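Long-range contacts in TcpB (Brucella melitensis, PDB 4LQC), which belongs to the TIR-domain proteins of bacteria and is represented here by that domain, a parallel beta-sheet with helices on both faces: residues His13-Asp17 with Ser68-Lys74; Ala28-Ala34 with Ala131-His135; Ser48-Ile53 with Glu80-Leu84; Lys61-Leu67 with Arg94-His100. The protein carries 2 engineered substitutions. All blocks are in the same frame, centred on the assembly; numbering follows the deposited sequence.

In the fold
Contact 4 pairs strands 60-68 and 95-100 in the middle of the five-stranded parallel sheet, close to the centre of the chain, and the other three contacts surround it. Contact 2 joins helices 18-31 and 127-136 over one face of the sheet, and contact 3 joins helices 49-57 and 78-83 over the other, their centres about 24 Å apart. Contact 1, centred about 13 Å from contact 4, lies where strands 7-14 and 60-68 end. Contact 2 brings together early and late parts of the chain and encloses contacts 3 and 4 in sequence, whereas contact 1 alternates with each of the others. Touching neighbours, such as Ile53 with Ile95 and Leu134 with Ile64, make one layered alpha/beta domain.

Contact 1 of 4, residues His13-Asp17 with Ser68-Lys74; sequences HAIED and SEHFFSK. Engineered in segment 13-17: Ile15 (natural residue Ser).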
# COMPACT_ATOMS: atom_id res chain seq x y z
N HIS B 13 1.68 3.09 -16.38
CA HIS B 13 0.87 3.45 -15.24
C HIS B 13 -0.56 3.67 -15.69
O HIS B 13 -0.82 3.95 -16.86
CB HIS B 13 1.39 4.77 -14.69
CG HIS B 13 1.41 5.86 -15.70
ND1 HIS B 13 2.38 5.94 -16.68
CD2 HIS B 13 0.59 6.92 -15.90
CE1 HIS B 13 2.15 7.01 -17.44
NE2 HIS B 13 1.07 7.61 -16.99
N ALA B 14 -1.50 3.53 -14.76
CA ALA B 14 -2.88 3.90 -15.02
C ALA B 14 -2.96 5.42 -15.06
O ALA B 14 -2.19 6.11 -14.40
CB ALA B 14 -3.78 3.34 -13.93
N ILE B 15 -3.88 5.96 -15.85
CA ILE B 15 -3.98 7.41 -15.94
C ILE B 15 -4.27 8.05 -14.58
O ILE B 15 -3.77 9.13 -14.29
CB ILE B 15 -5.05 7.86 -16.95
CG1 ILE B 15 -5.15 9.40 -16.95
CG2 ILE B 15 -6.40 7.21 -16.64
CD1 ILE B 15 -6.09 9.96 -18.00
N GLU B 16 -5.04 7.36 -13.75
CA GLU B 16 -5.46 7.90 -12.46
C GLU B 16 -4.26 8.21 -11.58
O GLU B 16 -4.34 9.05 -10.68
CB GLU B 16 -6.40 6.94 -11.74
CG GLU B 16 -7.79 6.84 -12.35
CD GLU B 16 -7.89 5.76 -13.42
OE1 GLU B 16 -6.87 5.09 -13.71
OE2 GLU B 16 -9.00 5.57 -13.97
N ASP B 17 -3.15 7.53 -11.85
CA ASP B 17 -1.91 7.70 -11.10
C ASP B 17 -0.99 8.74 -11.74
O ASP B 17 0.02 9.13 -11.15
CB ASP B 17 -1.13 6.38 -11.05
CG ASP B 17 -1.80 5.35 -10.18
OD1 ASP B 17 -2.13 5.66 -9.01
OD2 ASP B 17 -1.99 4.21 -10.67
N SER B 68 -0.97 -0.39 -8.95
CA SER B 68 -1.90 0.25 -8.03
C SER B 68 -3.28 -0.26 -8.29
O SER B 68 -3.51 -1.01 -9.23
CB SER B 68 -1.90 1.76 -8.24
OG SER B 68 -2.56 2.11 -9.45
N GLU B 69 -4.22 0.15 -7.44
CA GLU B 69 -5.62 -0.20 -7.60
C GLU B 69 -6.13 0.18 -9.00
O GLU B 69 -6.80 -0.61 -9.66
CB GLU B 69 -6.44 0.49 -6.51
CG GLU B 69 -7.81 -0.10 -6.29
CD GLU B 69 -8.69 0.77 -5.41
OE1 GLU B 69 -8.20 1.81 -4.94
OE2 GLU B 69 -9.86 0.40 -5.19
N HIS B 70 -5.76 1.37 -9.46
CA HIS B 70 -6.21 1.82 -10.79
C HIS B 70 -5.55 1.04 -11.90
O HIS B 70 -6.08 0.94 -13.01
CB HIS B 70 -5.94 3.31 -10.94
CG HIS B 70 -6.41 4.11 -9.77
ND1 HIS B 70 -7.74 4.38 -9.55
CD2 HIS B 70 -5.74 4.65 -8.73
CE1 HIS B 70 -7.87 5.07 -8.43
NE2 HIS B 70 -6.67 5.25 -7.92
N PHE B 71 -4.38 0.48 -11.62
CA PHE B 71 -3.74 -0.38 -12.59
C PHE B 71 -4.57 -1.65 -12.76
O PHE B 71 -5.04 -1.95 -13.85
CB PHE B 71 -2.31 -0.71 -12.18
CG PHE B 71 -1.61 -1.61 -13.17
CD1 PHE B 71 -1.05 -1.08 -14.32
CD2 PHE B 71 -1.51 -2.99 -12.95
CE1 PHE B 71 -0.41 -1.90 -15.24
CE2 PHE B 71 -0.87 -3.79 -13.86
CZ PHE B 71 -0.31 -3.24 -15.02
N PHE B 72 -4.76 -2.38 -11.67
CA PHE B 72 -5.47 -3.66 -11.77
C PHE B 72 -6.93 -3.48 -12.19
O PHE B 72 -7.50 -4.38 -12.81
CB PHE B 72 -5.41 -4.42 -10.45
CG PHE B 72 -4.03 -4.87 -10.07
CD1 PHE B 72 -3.35 -5.79 -10.85
CD2 PHE B 72 -3.43 -4.40 -8.91
CE1 PHE B 72 -2.08 -6.21 -10.49
CE2 PHE B 72 -2.17 -4.83 -8.54
CZ PHE B 72 -1.49 -5.73 -9.34
N SER B 73 -7.52 -2.33 -11.88
CA SER B 73 -8.93 -2.09 -12.21
C SER B 73 -9.17 -2.11 -13.72
O SER B 73 -10.30 -2.30 -14.16
CB SER B 73 -9.42 -0.76 -11.64
OG SER B 73 -8.96 0.32 -12.43
N LYS B 74 -8.11 -1.94 -14.51
CA LYS B 74 -8.23 -1.97 -15.96
C LYS B 74 -8.55 -3.39 -16.44
O LYS B 74 -8.83 -3.59 -17.60
CB LYS B 74 -6.94 -1.49 -16.64
CG LYS B 74 -6.42 -0.14 -16.19
CD LYS B 74 -7.39 1.00 -16.51
CE LYS B 74 -7.13 2.21 -15.61
NZ LYS B 74 -8.08 3.32 -15.88
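Asp17, just past the end of strand 7-14, meets Ser68 at the end of strand 60-68. Ser68 OG lies between its backbone N and carbonyl carbon (chi1 72°), where it accepts from Phe71 N at 3.3 Å and is modelled as a donor unusually close to Asp17 OD2, so the exact length of that bond is doubtful. A serine suits this N-cap because its hydroxyl can do both, capping helix 69-72 while facing the carboxylate. The other oxygen, Asp17 OD1, lies at the edge of the His70 ring, 3.8 Å from CD2, with the carboxylate steeply inclined to the ring.

Glu16 covers one face of that ring. Its CB stands 3.7 Å from the ring centroid, a CH-pi contact, and the bend at chi2 (90°) turns the carboxylate back beside the histidine, leaving OE1 3.4 Å from His70 CB. The carboxylate and ring planes are only 17° apart. Lys74 arrives from the opposite direction, itself bent at chi2, and its NZ stands 3.1 Å from Glu16 OE1 and equally far from Glu16 OE2. Both oxygens use their syn lone pairs, a two-pronged salt bridge that fixes the rotation of the carboxylate.

Next to these polar groups, Ala14 is small enough for the helix to come close: its CB lies 3.4 Å from His70 O and 3.9 Å from Lys74 CE. Ile15, an engineered residue, turns its end away. Phe72 stacks with Phe110. The meeting of the C-terminal ends of two adjacent parallel strands and the turns after them is characteristic of the layered alpha/beta fold of TIR domains.

Contact 2 of 4, residues Ala28-Ala34 with Ala131-His135; sequences ALRDLGA and AKELH
Ala28 and Ala131 meet CB to CB at 3.7 Å, a close helix-helix contact between helices 18-31 and 127-136, which lie on the same face of the sheet in this TIR-type alpha/beta fold. Small residues suit this point because neither holds the backbones apart. Leu29 fills the inner side: its CD2 comes within 3.3 Å of Ala131 O, an oxygen already engaged by His135 N, and also reaches Leu134 CB at 4.0 Å. Leu29 and Leu134 cross at about a right angle, and both continue inward to Phe9 and Ile64 of the sheet, which is why branched apolar side chains belong here. Leu32 packs closely too, with CD1 3.6 Å from Ala131 C, although the residue still borders solvent.

The loose side begins at Lys132, whose long chain leads away and barely approaches Leu32. Glu133 points away as well and pairs with Lys125 instead.

Helix 18-31 ends next to this contact in a Schellman motif, with Ala34 N bonded to Leu29 O and Gly33 N to Arg30 O. Gly33 has a positive phi of 97°, which glycine takes readily because it has no CB to press on the preceding carbonyl oxygen. Leu29 O also takes Leu32 N, from the opposite face of its plane.

His135 closes the contact beside this turn. A chi1 of 176° sets the ring trans to the main-chain nitrogen and carries it toward Leu32. Ala34 CB lies at its edge, 4.4 Å from ND1, a buried nitrogen with no partner in the model. Over one face comes Leu32 CB, 4.1 Å from the ring centroid.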
# COMPACT_ATOMS: atom_id res chain seq x y z
N ALA B 28 11.74 13.07 -9.87
CA ALA B 28 12.85 12.69 -9.01
C ALA B 28 13.93 11.95 -9.80
O ALA B 28 15.12 12.09 -9.53
CB ALA B 28 12.36 11.82 -7.87
N LEU B 29 13.49 11.15 -10.76
CA LEU B 29 14.41 10.34 -11.53
C LEU B 29 15.13 11.22 -12.55
O LEU B 29 16.32 11.05 -12.78
CB LEU B 29 13.67 9.18 -12.22
CG LEU B 29 13.55 7.82 -11.51
CD1 LEU B 29 12.83 6.80 -12.39
CD2 LEU B 29 14.91 7.28 -11.11
N ARG B 30 14.41 12.16 -13.14
CA ARG B 30 14.99 13.13 -14.07
C ARG B 30 15.95 14.05 -13.34
O ARG B 30 16.94 14.51 -13.91
CB ARG B 30 13.89 13.96 -14.74
CG ARG B 30 13.22 13.21 -15.87
CD ARG B 30 12.20 14.03 -16.65
NE ARG B 30 11.60 13.22 -17.72
CZ ARG B 30 10.42 13.46 -18.27
NH1 ARG B 30 9.69 14.50 -17.88
NH2 ARG B 30 9.95 12.65 -19.22
N ASP B 31 15.68 14.30 -12.07
CA ASP B 31 16.53 15.18 -11.29
C ASP B 31 17.88 14.52 -10.99
O ASP B 31 18.87 15.20 -10.74
CB ASP B 31 15.81 15.59 -10.01
CG ASP B 31 16.44 16.78 -9.34
OD1 ASP B 31 16.87 17.73 -10.04
OD2 ASP B 31 16.52 16.75 -8.09
N LEU B 32 17.91 13.20 -11.03
CA LEU B 32 19.14 12.44 -10.81
C LEU B 32 19.84 12.24 -12.14
O LEU B 32 20.93 11.70 -12.20
CB LEU B 32 18.84 11.07 -10.16
CG LEU B 32 18.10 11.05 -8.81
CD1 LEU B 32 17.77 9.63 -8.34
CD2 LEU B 32 18.90 11.77 -7.74
N GLY B 33 19.19 12.68 -13.21
CA GLY B 33 19.78 12.60 -14.54
C GLY B 33 19.39 11.40 -15.39
O GLY B 33 19.95 11.20 -16.46
N ALA B 34 18.42 10.62 -14.92
CA ALA B 34 17.94 9.48 -15.69
C ALA B 34 17.04 9.92 -16.85
O ALA B 34 16.29 10.89 -16.74
CB ALA B 34 17.20 8.50 -14.77
N ALA B 131 13.66 6.62 -6.22
CA ALA B 131 14.38 7.21 -7.34
C ALA B 131 15.86 6.79 -7.29
O ALA B 131 16.40 6.32 -8.29
CB ALA B 131 14.24 8.71 -7.31
N LYS B 132 16.48 6.94 -6.12
CA LYS B 132 17.89 6.59 -5.93
C LYS B 132 18.16 5.14 -6.29
O LYS B 132 19.11 4.83 -7.02
CB LYS B 132 18.32 6.86 -4.48
CG LYS B 132 18.22 8.30 -4.08
CD LYS B 132 18.87 8.59 -2.71
CE LYS B 132 18.87 10.10 -2.40
NZ LYS B 132 18.94 10.43 -0.93
N GLU B 133 17.32 4.25 -5.78
CA GLU B 133 17.47 2.82 -6.01
C GLU B 133 17.33 2.45 -7.47
O GLU B 133 18.11 1.65 -8.00
CB GLU B 133 16.42 2.07 -5.20
CG GLU B 133 16.59 0.57 -5.24
CD GLU B 133 16.29 -0.04 -3.90
OE1 GLU B 133 16.37 0.70 -2.90
OE2 GLU B 133 15.98 -1.24 -3.85
N LEU B 134 16.33 3.02 -8.13
CA LEU B 134 16.14 2.78 -9.56
C LEU B 134 17.33 3.33 -10.31
O LEU B 134 17.84 2.69 -11.23
CB LEU B 134 14.85 3.43 -10.04
CG LEU B 134 13.56 2.78 -9.56
CD1 LEU B 134 12.37 3.69 -9.80
CD2 LEU B 134 13.38 1.46 -10.30
N HIS B 135 17.77 4.53 -9.92
CA HIS B 135 18.91 5.19 -10.56
C HIS B 135 20.18 4.34 -10.51
O HIS B 135 20.96 4.33 -11.46
CB HIS B 135 19.16 6.56 -9.94
CG HIS B 135 20.36 7.27 -10.49
ND1 HIS B 135 20.33 8.01 -11.66
CD2 HIS B 135 21.64 7.36 -10.03
CE1 HIS B 135 21.52 8.51 -11.89
NE2 HIS B 135 22.34 8.13 -10.92

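Contact 3 of 4, residues Ser48-Ile53 with Glu80-Leu84; sequences SLRRKI and ELDGL
The carboxylate of Glu80 and the guanidinium of Arg50 are set almost perpendicular, their planes 81° apart, where helices 78-83 and 49-57 of the layered alpha/beta TIR fold meet. Glu80 OE1 lies at the guanidinium edge, near its plane, but 4.1 Å from Arg50 NE; the charges probably attract, though the distance is beyond a salt bridge. The face of the carboxylate is used instead: Arg50 CB packs against Glu80 CD, and Arg50 N donates to OE2 over 2.9 Å from above the carboxylate plane, 45° out of it. A glutamate of helix 78-83 thus accepts from a first-turn amide of helix 49-57, whose N-cap is Ser48. An acidic residue suits this place: one amide bonds it directly and another through a water, and the helix end would probably stabilise its negative charge.

Two waters widen the grip. One accepts from Leu49 N and donates to Glu80 OE2, both at 2.8 Å; the other links Glu80 OE1 to Ser48 OG. The capping bond of Ser48 from Arg51 N is weak. Glu80 reaches this far because its chain is extended beyond CG (chi2 -167°).

Deeper in, polar groups give way to leucines and an isoleucine. Leu49 CD2 meets Leu81 CD2 at 4.1 Å, the two side chains crossing at about a right angle, and Phe71 and Trp76 continue this apolar patch. Ile53 also reaches Val65 and Ile95, so helix 49-57 packs on that face of the sheet through it. Leu84 divides its methyls between two residues, with CD1 4.2 Å from Leu49 CD2 and CD2 3.9 Å from Ile53 CG1.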
# COMPACT_ATOMS: atom_id res chain seq x y z
N SER B 48 -3.18 -2.78 -24.98
CA SER B 48 -2.51 -4.06 -24.78
C SER B 48 -1.30 -3.86 -23.87
O SER B 48 -0.33 -3.19 -24.24
CB SER B 48 -2.10 -4.68 -26.11
OG SER B 48 -1.40 -5.89 -25.91
N LEU B 49 -1.36 -4.44 -22.67
CA LEU B 49 -0.27 -4.35 -21.71
C LEU B 49 1.02 -4.92 -22.29
O LEU B 49 2.09 -4.32 -22.19
CB LEU B 49 -0.64 -5.09 -20.42
CG LEU B 49 0.40 -5.10 -19.30
CD1 LEU B 49 0.77 -3.66 -18.84
CD2 LEU B 49 -0.11 -5.91 -18.13
N ARG B 50 0.90 -6.10 -22.90
CA ARG B 50 2.04 -6.83 -23.44
C ARG B 50 2.72 -6.02 -24.51
O ARG B 50 3.96 -5.91 -24.52
CB ARG B 50 1.56 -8.16 -24.03
CG ARG B 50 2.63 -9.02 -24.69
CD ARG B 50 2.02 -10.33 -25.22
NE ARG B 50 0.82 -10.07 -26.02
CZ ARG B 50 0.83 -9.78 -27.32
NH1 ARG B 50 1.97 -9.70 -27.99
NH2 ARG B 50 -0.32 -9.55 -27.96
N ARG B 51 1.92 -5.45 -25.40
CA ARG B 51 2.44 -4.66 -26.51
C ARG B 51 3.02 -3.34 -26.02
O ARG B 51 4.05 -2.89 -26.52
CB ARG B 51 1.34 -4.41 -27.55
CG ARG B 51 1.04 -5.64 -28.37
CD ARG B 51 0.02 -5.36 -29.46
NE ARG B 51 0.47 -4.31 -30.36
CZ ARG B 51 1.27 -4.51 -31.40
NH1 ARG B 51 1.72 -5.73 -31.68
NH2 ARG B 51 1.64 -3.48 -32.16
N LYS B 52 2.37 -2.74 -25.03
CA LYS B 52 2.89 -1.51 -24.44
C LYS B 52 4.23 -1.75 -23.74
O LYS B 52 5.16 -0.95 -23.85
CB LYS B 52 1.87 -0.92 -23.47
CG LYS B 52 0.80 -0.06 -24.12
CD LYS B 52 1.26 1.40 -24.22
CE LYS B 52 0.11 2.31 -24.62
NZ LYS B 52 0.29 3.70 -24.09
N ILE B 53 4.33 -2.86 -23.01
CA ILE B 53 5.58 -3.27 -22.39
C ILE B 53 6.68 -3.54 -23.44
O ILE B 53 7.81 -3.06 -23.32
CB ILE B 53 5.39 -4.52 -21.54
CG1 ILE B 53 4.59 -4.19 -20.27
CG2 ILE B 53 6.74 -5.13 -21.16
CD1 ILE B 53 5.20 -3.12 -19.42
N GLU B 80 -0.85 -11.82 -19.06
CA GLU B 80 -0.06 -10.63 -19.30
C GLU B 80 0.42 -10.03 -17.97
O GLU B 80 1.47 -9.40 -17.93
CB GLU B 80 -0.85 -9.62 -20.14
CG GLU B 80 -1.10 -10.12 -21.59
CD GLU B 80 -1.60 -9.03 -22.53
OE1 GLU B 80 -2.29 -9.38 -23.51
OE2 GLU B 80 -1.33 -7.83 -22.30
N LEU B 81 -0.34 -10.24 -16.90
CA LEU B 81 0.11 -9.86 -15.56
C LEU B 81 1.22 -10.80 -15.10
O LEU B 81 2.30 -10.37 -14.66
CB LEU B 81 -1.02 -9.90 -14.53
CG LEU B 81 -2.10 -8.83 -14.60
CD1 LEU B 81 -3.05 -9.00 -13.43
CD2 LEU B 81 -1.49 -7.42 -14.59
N ASP B 82 0.94 -12.09 -15.21
CA ASP B 82 1.92 -13.11 -14.90
C ASP B 82 3.18 -12.94 -15.74
O ASP B 82 4.28 -13.28 -15.28
CB ASP B 82 1.34 -14.50 -15.13
CG ASP B 82 0.18 -14.80 -14.21
OD1 ASP B 82 -0.03 -14.04 -13.23
OD2 ASP B 82 -0.52 -15.81 -14.45
N GLY B 83 3.01 -12.41 -16.96
CA GLY B 83 4.11 -12.19 -17.89
C GLY B 83 5.10 -11.12 -17.45
O GLY B 83 6.29 -11.18 -17.79
N LEU B 84 4.62 -10.15 -16.68
CA LEU B 84 5.47 -9.10 -16.14
C LEU B 84 6.59 -9.68 -15.28
O LEU B 84 7.62 -9.03 -15.06
CB LEU B 84 4.61 -8.14 -15.30
CG LEU B 84 3.54 -7.36 -16.08
CD1 LEU B 84 2.83 -6.38 -15.17
CD2 LEU B 84 4.15 -6.63 -17.26
O HOH W 1 -2.92 -8.34 -25.70
O HOH W 2 -3.55 -6.20 -22.31

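Contact 4 of 4, residues Lys61-Leu67 with Arg94-His100; sequences KFGIVVL and RILPIWH
Leu67 packs alongside Pro97 and across Trp99 near the end of two neighbouring parallel strands, 60-68 and 95-100, the central strand of the TIR-domain sheet and its neighbour. The chain between them runs through helices 69-72 and 78-83, a beta-alpha-beta connection, and the strand directions differ by 23°.

From its root outward, Leu67 meets something at each atom. CB lies 3.4 Å from Ile98 O, the carbonyl that accepts from Leu67 N. CG, placed anti to the carbonyl carbon (chi1 -67°), comes 4.1 Å from Pro97 CB. Beyond it the branches part: CD1 rests 3.7 Å from Pro97 CB and 3.9 Å from Trp99 CD1, while CD2 turns to Phe72.

Backbone bonds alternate along the pair. Val65 N and O bond Leu96 O and Ile98 N, on either side of Pro97, so a proline fits here although it has no N-H to give. Gly63 likewise bonds Arg94 O and Leu96 N; lacking a side chain, it leaves room for Ile95. The face carrying Val65 and Ile95, whose CG2 atoms meet at 3.7 Å, is covered by Ile53 of helix 49-57. Beta-branched residues suit the extended backbone on the other face too, where Ile64 CG2 presses on Ile98 CD1 at 3.5 Å, tighter than usual, beneath Leu29 and Leu25 of helix 18-31.

At the entry to the pair, Arg94 bends at chi3 round the carbonyl of Lys61, and its NH2 bonds Leu57 O and Ser60 O. Its NE donates to Lys61 O over 3.0 Å, nearly straight at 173°, with the oxygen in the guanidinium plane.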
# COMPACT_ATOMS: atom_id res chain seq x y z
N LYS B 61 16.18 0.70 -21.28
CA LYS B 61 16.87 -0.39 -20.58
C LYS B 61 15.89 -1.13 -19.69
O LYS B 61 15.83 -2.36 -19.71
CB LYS B 61 18.06 0.12 -19.75
CG LYS B 61 19.24 0.62 -20.58
CD LYS B 61 20.44 1.00 -19.70
CE LYS B 61 21.05 2.35 -20.10
NZ LYS B 61 21.39 2.44 -21.56
N PHE B 62 15.10 -0.38 -18.92
CA PHE B 62 14.20 -0.97 -17.94
C PHE B 62 12.75 -0.52 -18.04
O PHE B 62 12.45 0.54 -18.58
CB PHE B 62 14.72 -0.71 -16.53
CG PHE B 62 15.95 -1.50 -16.20
CD1 PHE B 62 15.86 -2.83 -15.85
CD2 PHE B 62 17.21 -0.91 -16.26
CE1 PHE B 62 16.99 -3.56 -15.53
CE2 PHE B 62 18.34 -1.63 -15.96
CZ PHE B 62 18.24 -2.95 -15.59
N GLY B 63 11.84 -1.34 -17.52
CA GLY B 63 10.44 -0.99 -17.46
C GLY B 63 9.95 -0.91 -16.02
O GLY B 63 10.16 -1.82 -15.20
N ILE B 64 9.31 0.21 -15.70
CA ILE B 64 8.66 0.39 -14.42
C ILE B 64 7.16 0.26 -14.65
O ILE B 64 6.60 0.86 -15.57
CB ILE B 64 8.94 1.79 -13.83
CG1 ILE B 64 10.45 2.01 -13.66
CG2 ILE B 64 8.26 1.95 -12.49
CD1 ILE B 64 10.81 3.42 -13.20
N VAL B 65 6.52 -0.56 -13.84
CA VAL B 65 5.07 -0.67 -13.88
C VAL B 65 4.54 -0.31 -12.50
O VAL B 65 4.86 -0.96 -11.50
CB VAL B 65 4.65 -2.10 -14.19
CG1 VAL B 65 3.16 -2.14 -14.47
CG2 VAL B 65 5.42 -2.64 -15.38
N VAL B 66 3.75 0.75 -12.45
CA VAL B 66 3.16 1.19 -11.20
C VAL B 66 1.93 0.34 -10.88
O VAL B 66 0.85 0.56 -11.43
CB VAL B 66 2.77 2.66 -11.31
CG1 VAL B 66 2.28 3.20 -9.96
CG2 VAL B 66 3.95 3.44 -11.80
N LEU B 67 2.12 -0.64 -9.99
CA LEU B 67 1.06 -1.55 -9.57
C LEU B 67 0.14 -0.97 -8.51
O LEU B 67 0.42 -1.05 -7.33
CB LEU B 67 1.69 -2.81 -8.99
CG LEU B 67 2.46 -3.69 -9.98
CD1 LEU B 67 2.78 -5.02 -9.28
CD2 LEU B 67 1.64 -3.91 -11.23
N ARG B 94 13.79 -7.11 -16.92
CA ARG B 94 13.85 -5.72 -17.29
C ARG B 94 12.59 -5.01 -16.82
O ARG B 94 12.42 -3.82 -17.06
CB ARG B 94 14.03 -5.58 -18.81
CG ARG B 94 15.34 -6.14 -19.35
CD ARG B 94 15.37 -6.15 -20.88
NE ARG B 94 15.30 -4.80 -21.44
CZ ARG B 94 15.08 -4.51 -22.72
NH1 ARG B 94 14.91 -5.48 -23.60
NH2 ARG B 94 15.03 -3.24 -23.12
N ILE B 95 11.70 -5.75 -16.15
CA ILE B 95 10.47 -5.17 -15.61
C ILE B 95 10.55 -5.02 -14.09
O ILE B 95 10.78 -5.99 -13.37
CB ILE B 95 9.22 -6.00 -16.01
CG1 ILE B 95 9.10 -6.13 -17.53
CG2 ILE B 95 7.94 -5.36 -15.48
CD1 ILE B 95 8.62 -4.86 -18.19
N LEU B 96 10.38 -3.79 -13.61
CA LEU B 96 10.46 -3.48 -12.18
C LEU B 96 9.13 -2.93 -11.72
O LEU B 96 8.84 -1.75 -11.90
CB LEU B 96 11.52 -2.42 -11.91
CG LEU B 96 12.81 -2.60 -12.71
CD1 LEU B 96 13.68 -1.36 -12.61
CD2 LEU B 96 13.55 -3.82 -12.20
N PRO B 97 8.30 -3.79 -11.12
CA PRO B 97 7.02 -3.37 -10.55
C PRO B 97 7.26 -2.46 -9.36
O PRO B 97 8.24 -2.65 -8.63
CB PRO B 97 6.43 -4.68 -10.02
CG PRO B 97 7.13 -5.75 -10.79
CD PRO B 97 8.51 -5.24 -10.97
N ILE B 98 6.37 -1.50 -9.16
CA ILE B 98 6.33 -0.78 -7.90
C ILE B 98 4.93 -0.87 -7.35
O ILE B 98 3.96 -0.49 -8.03
CB ILE B 98 6.67 0.70 -8.08
CG1 ILE B 98 8.11 0.83 -8.56
CG2 ILE B 98 6.51 1.43 -6.75
CD1 ILE B 98 8.44 2.24 -9.01
N TRP B 99 4.81 -1.39 -6.13
CA TRP B 99 3.52 -1.53 -5.47
C TRP B 99 3.14 -0.17 -4.92
O TRP B 99 3.92 0.44 -4.19
CB TRP B 99 3.60 -2.53 -4.32
CG TRP B 99 3.79 -3.97 -4.72
CD1 TRP B 99 4.51 -4.45 -5.78
CD2 TRP B 99 3.22 -5.11 -4.07
NE1 TRP B 99 4.43 -5.83 -5.82
CE2 TRP B 99 3.64 -6.26 -4.78
CE3 TRP B 99 2.40 -5.28 -2.95
CZ2 TRP B 99 3.27 -7.55 -4.40
CZ3 TRP B 99 2.03 -6.57 -2.57
CH2 TRP B 99 2.46 -7.69 -3.30
N HIS B 100 1.95 0.31 -5.26
CA HIS B 100 1.52 1.62 -4.76
C HIS B 100 0.07 1.61 -4.25
O HIS B 100 -0.88 1.47 -5.01
CB HIS B 100 1.72 2.69 -5.84
CG HIS B 100 1.47 4.09 -5.39
ND1 HIS B 100 2.11 4.66 -4.31
CD2 HIS B 100 0.64 5.05 -5.88
CE1 HIS B 100 1.68 5.90 -4.15
NE2 HIS B 100 0.80 6.16 -5.09